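Hypothetical protein (Neisseria meningitidis Z2491, PDB 2F46) is a putative phosphatase of the nonclassical, eukaryotic-like kind that probably hydrolyses phosphate esters. Local coordinates at residues A[44-49]-A[71-76]. Residues are numbered along the deposited sequence; the frame is centred on the assembly and turned at random.
Unlike the reference sequence in segment 44-49: Ile46 (reference Val).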
ATOM      1  N   LYS A  44      -5.091 -11.940   2.309  1.00 10.79           N
ATOM      2  CA  LYS A  44      -4.106 -13.013   2.449  1.00 11.64           C
ATOM      3  C   LYS A  44      -2.672 -12.514   2.534  1.00 12.07           C
ATOM      4  O   LYS A  44      -1.812 -13.259   2.984  1.00 12.57           O
ATOM      5  CB  LYS A  44      -4.265 -13.983   1.292  1.00 12.53           C
ATOM      6  CG  LYS A  44      -5.570 -14.798   1.355  1.00 12.71           C
ATOM      7  CD  LYS A  44      -5.585 -15.679   2.585  1.00 16.46           C
ATOM      8  CE  LYS A  44      -6.743 -16.617   2.660  1.00 28.12           C
ATOM      9  NZ  LYS A  44      -6.679 -17.219   4.043  1.00 27.93           N
ATOM     10  N   THR A  45      -2.402 -11.303   2.077  1.00  9.28           N
ATOM     11  CA  THR A  45      -1.041 -10.751   2.091  1.00  9.47           C
ATOM     12  C   THR A  45      -1.074  -9.305   2.553  1.00  9.22           C
ATOM     13  O   THR A  45      -1.922  -8.527   2.123  1.00  9.40           O
ATOM     14  CB  THR A  45      -0.423 -10.771   0.695  1.00 10.51           C
ATOM     15  OG1 THR A  45      -0.532 -12.098   0.166  1.00 11.76           O
ATOM     16  CG2 THR A  45       1.033 -10.312   0.696  1.00  9.71           C
ATOM     17  N   ILE A  46      -0.155  -8.965   3.463  1.00  8.76           N
ATOM     18  CA  ILE A  46       0.032  -7.621   4.003  0.50  8.04           C
ATOM     19  C   ILE A  46       1.389  -7.119   3.556  1.00  8.64           C
ATOM     20  O   ILE A  46       2.399  -7.804   3.764  1.00  9.42           O
ATOM     21  CB  ILE A  46       0.003  -7.616   5.554  0.50  8.99           C
ATOM     22  CG1 ILE A  46      -1.435  -7.810   6.053  0.50 12.10           C
ATOM     23  CG2 ILE A  46       0.651  -6.351   6.156  0.50 11.34           C
ATOM     24  CD1 ILE A  46      -2.307  -6.584   5.986  0.50 11.93           C
ATOM     25  N   ILE A  47       1.405  -5.924   2.976  1.00  7.92           N
ATOM     26  CA  ILE A  47       2.625  -5.187   2.655  1.00  7.56           C
ATOM     27  C   ILE A  47       2.622  -3.884   3.476  1.00  8.22           C
ATOM     28  O   ILE A  47       1.662  -3.091   3.424  1.00  8.85           O
ATOM     29  CB  ILE A  47       2.762  -4.802   1.178  1.00  9.69           C
ATOM     30  CG1 ILE A  47       2.760  -6.067   0.310  1.00 10.23           C
ATOM     31  CG2 ILE A  47       4.067  -4.060   0.945  1.00  9.43           C
ATOM     32  CD1 ILE A  47       2.665  -5.844  -1.193  1.00  9.50           C
ATOM     33  N   CYS A  48       3.659  -3.662   4.272  1.00  8.22           N
ATOM     34  CA  CYS A  48       3.855  -2.448   5.001  1.00  8.74           C
ATOM     35  C   CYS A  48       4.901  -1.619   4.359  1.00  8.69           C
ATOM     36  O   CYS A  48       6.059  -2.075   4.225  1.00  9.49           O
ATOM     37  CB  CYS A  48       4.286  -2.732   6.418  1.00  8.84           C
ATOM     38  SG  CYS A  48       4.743  -1.319   7.391  1.00 11.36           S
ATOM     39  N   ASN A  49       4.501  -0.419   3.955  1.00  7.12           N
ATOM     40  CA  ASN A  49       5.425   0.497   3.266  1.00  7.06           C
ATOM     41  C   ASN A  49       5.980   1.626   4.117  1.00 10.18           C
ATOM     42  O   ASN A  49       6.461   2.620   3.606  1.00 10.73           O
ATOM     43  CB  ASN A  49       4.808   1.056   1.956  1.00  8.53           C
ATOM     44  CG  ASN A  49       4.574  -0.001   0.899  1.00  8.89           C
ATOM     45  OD1 ASN A  49       3.446  -0.174   0.401  1.00  8.65           O
ATOM     46  ND2 ASN A  49       5.651  -0.695   0.474  1.00  8.22           N
ATOM     47  N   ALA A  71      -5.756 -13.398  11.834  1.00 27.51           N
ATOM     48  CA  ALA A  71      -6.839 -12.843  11.008  1.00 22.95           C
ATOM     49  C   ALA A  71      -6.853 -13.422   9.590  1.00 19.19           C
ATOM     50  O   ALA A  71      -7.506 -12.866   8.695  1.00 19.30           O
ATOM     51  CB  ALA A  71      -6.708 -11.318  10.947  1.00 23.86           C
ATOM     52  N   GLY A  72      -6.119 -14.520   9.382  1.00 18.56           N
ATOM     53  CA  GLY A  72      -6.155 -15.272   8.155  1.00 18.04           C
ATOM     54  C   GLY A  72      -5.114 -14.853   7.133  1.00 17.35           C
ATOM     55  O   GLY A  72      -5.058 -15.392   6.043  1.00 16.78           O
ATOM     56  N   VAL A  73      -4.285 -13.873   7.491  1.00 16.81           N
ATOM     57  CA  VAL A  73      -3.276 -13.354   6.584  1.00 13.77           C
ATOM     58  C   VAL A  73      -2.089 -14.304   6.631  1.00 14.38           C
ATOM     59  O   VAL A  73      -1.651 -14.640   7.733  1.00 15.45           O
ATOM     60  CB  VAL A  73      -2.837 -11.948   7.020  1.00 14.07           C
ATOM     61  CG1 VAL A  73      -1.803 -11.408   6.056  1.00 13.52           C
ATOM     62  CG2 VAL A  73      -3.988 -10.991   7.101  1.00 15.10           C
ATOM     63  N   THR A  74      -1.583 -14.706   5.475  1.00 14.79           N
ATOM     64  CA  THR A  74      -0.535 -15.728   5.379  1.00 17.40           C
ATOM     65  C   THR A  74       0.797 -15.203   4.874  1.00 17.85           C
ATOM     66  O   THR A  74       1.828 -15.813   5.134  1.00 20.72           O
ATOM     67  CB  THR A  74      -0.943 -16.906   4.488  1.00 19.34           C
ATOM     68  OG1 THR A  74      -1.269 -16.451   3.152  1.00 22.73           O
ATOM     69  CG2 THR A  74      -2.116 -17.627   5.093  1.00 27.17           C
ATOM     70  N   GLY A  75       0.801 -14.078   4.182  1.00 13.15           N
ATOM     71  CA  GLY A  75       2.021 -13.478   3.703  1.00 10.76           C
ATOM     72  C   GLY A  75       2.181 -12.095   4.253  1.00  9.07           C
ATOM     73  O   GLY A  75       1.240 -11.341   4.308  1.00 10.57           O
ATOM     74  N   PHE A  76       3.412 -11.750   4.631  1.00 11.50           N
ATOM     75  CA  PHE A  76       3.741 -10.457   5.239  1.00 11.02           C
ATOM     76  C   PHE A  76       5.050  -9.949   4.684  1.00 12.16           C
ATOM     77  O   PHE A  76       6.049 -10.674   4.696  1.00 11.63           O
ATOM     78  CB  PHE A  76       3.905 -10.614   6.744  1.00 12.58           C
ATOM     79  CG  PHE A  76       2.632 -10.971   7.467  1.00 10.27           C
ATOM     80  CD1 PHE A  76       2.274 -12.306   7.656  1.00 12.92           C
ATOM     81  CD2 PHE A  76       1.817  -9.994   7.973  1.00 11.10           C
ATOM     82  CE1 PHE A  76       1.069 -12.622   8.322  1.00 16.39           C
ATOM     83  CE2 PHE A  76       0.637 -10.322   8.622  1.00 15.56           C
ATOM     84  CZ  PHE A  76       0.303 -11.629   8.796  1.00 13.86           C
TER
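Lys44, Thr45 and Ile46 meet Val73, Gly75 and Phe76 where two parallel strands of a beta-alpha-beta unit begin. Strand 45-48, helix 61-68 and strand 75-78 form this unit, within the phosphatase-like domain. Strand 75-78 is outermost in the sheet, while strand 105-108 pairs with the other side of strand 45-48. The carbonyl oxygen of Lys44 starts the pairing and is gripped by two backbone amides. Gly75 N reaches Lys44 O at 3.0 Å, in the carbonyl plane. Thr74 N comes from above that plane, 2.9 Å from Lys44 O. One step on, Ile46 N donates to Gly75 O at 2.9 Å. Lys44 lies just before strand 45-48, and its CB points away from 71-76. A bend at CB-CG (chi2 -63°), followed by an extended tail, brings the amine back to the turn. There Lys44 NZ donates to a lone pair of Gly72 O at 3.2 Å.

On the face turned to helix 61-68, Ile46 is the hub. In the conformer described, one of two modelled, Ile46 CG1 lies beside its own backbone N (chi1 -74°) and meets Val73 CG1 at 3.6 Å, the two side chains crossing at about a right angle. Ile46 CB approaches Phe76 CD2 at 3.8 Å, at a slant to the ring. Phe61 of helix 61-68 touches both Ile46 and Phe76. Thr45 points to the other face, where its OG1 is hydrogen-bonded to Glu102 O. Thr45 CG2, anti to the backbone N, lies 3.8 Å from Gly75 O.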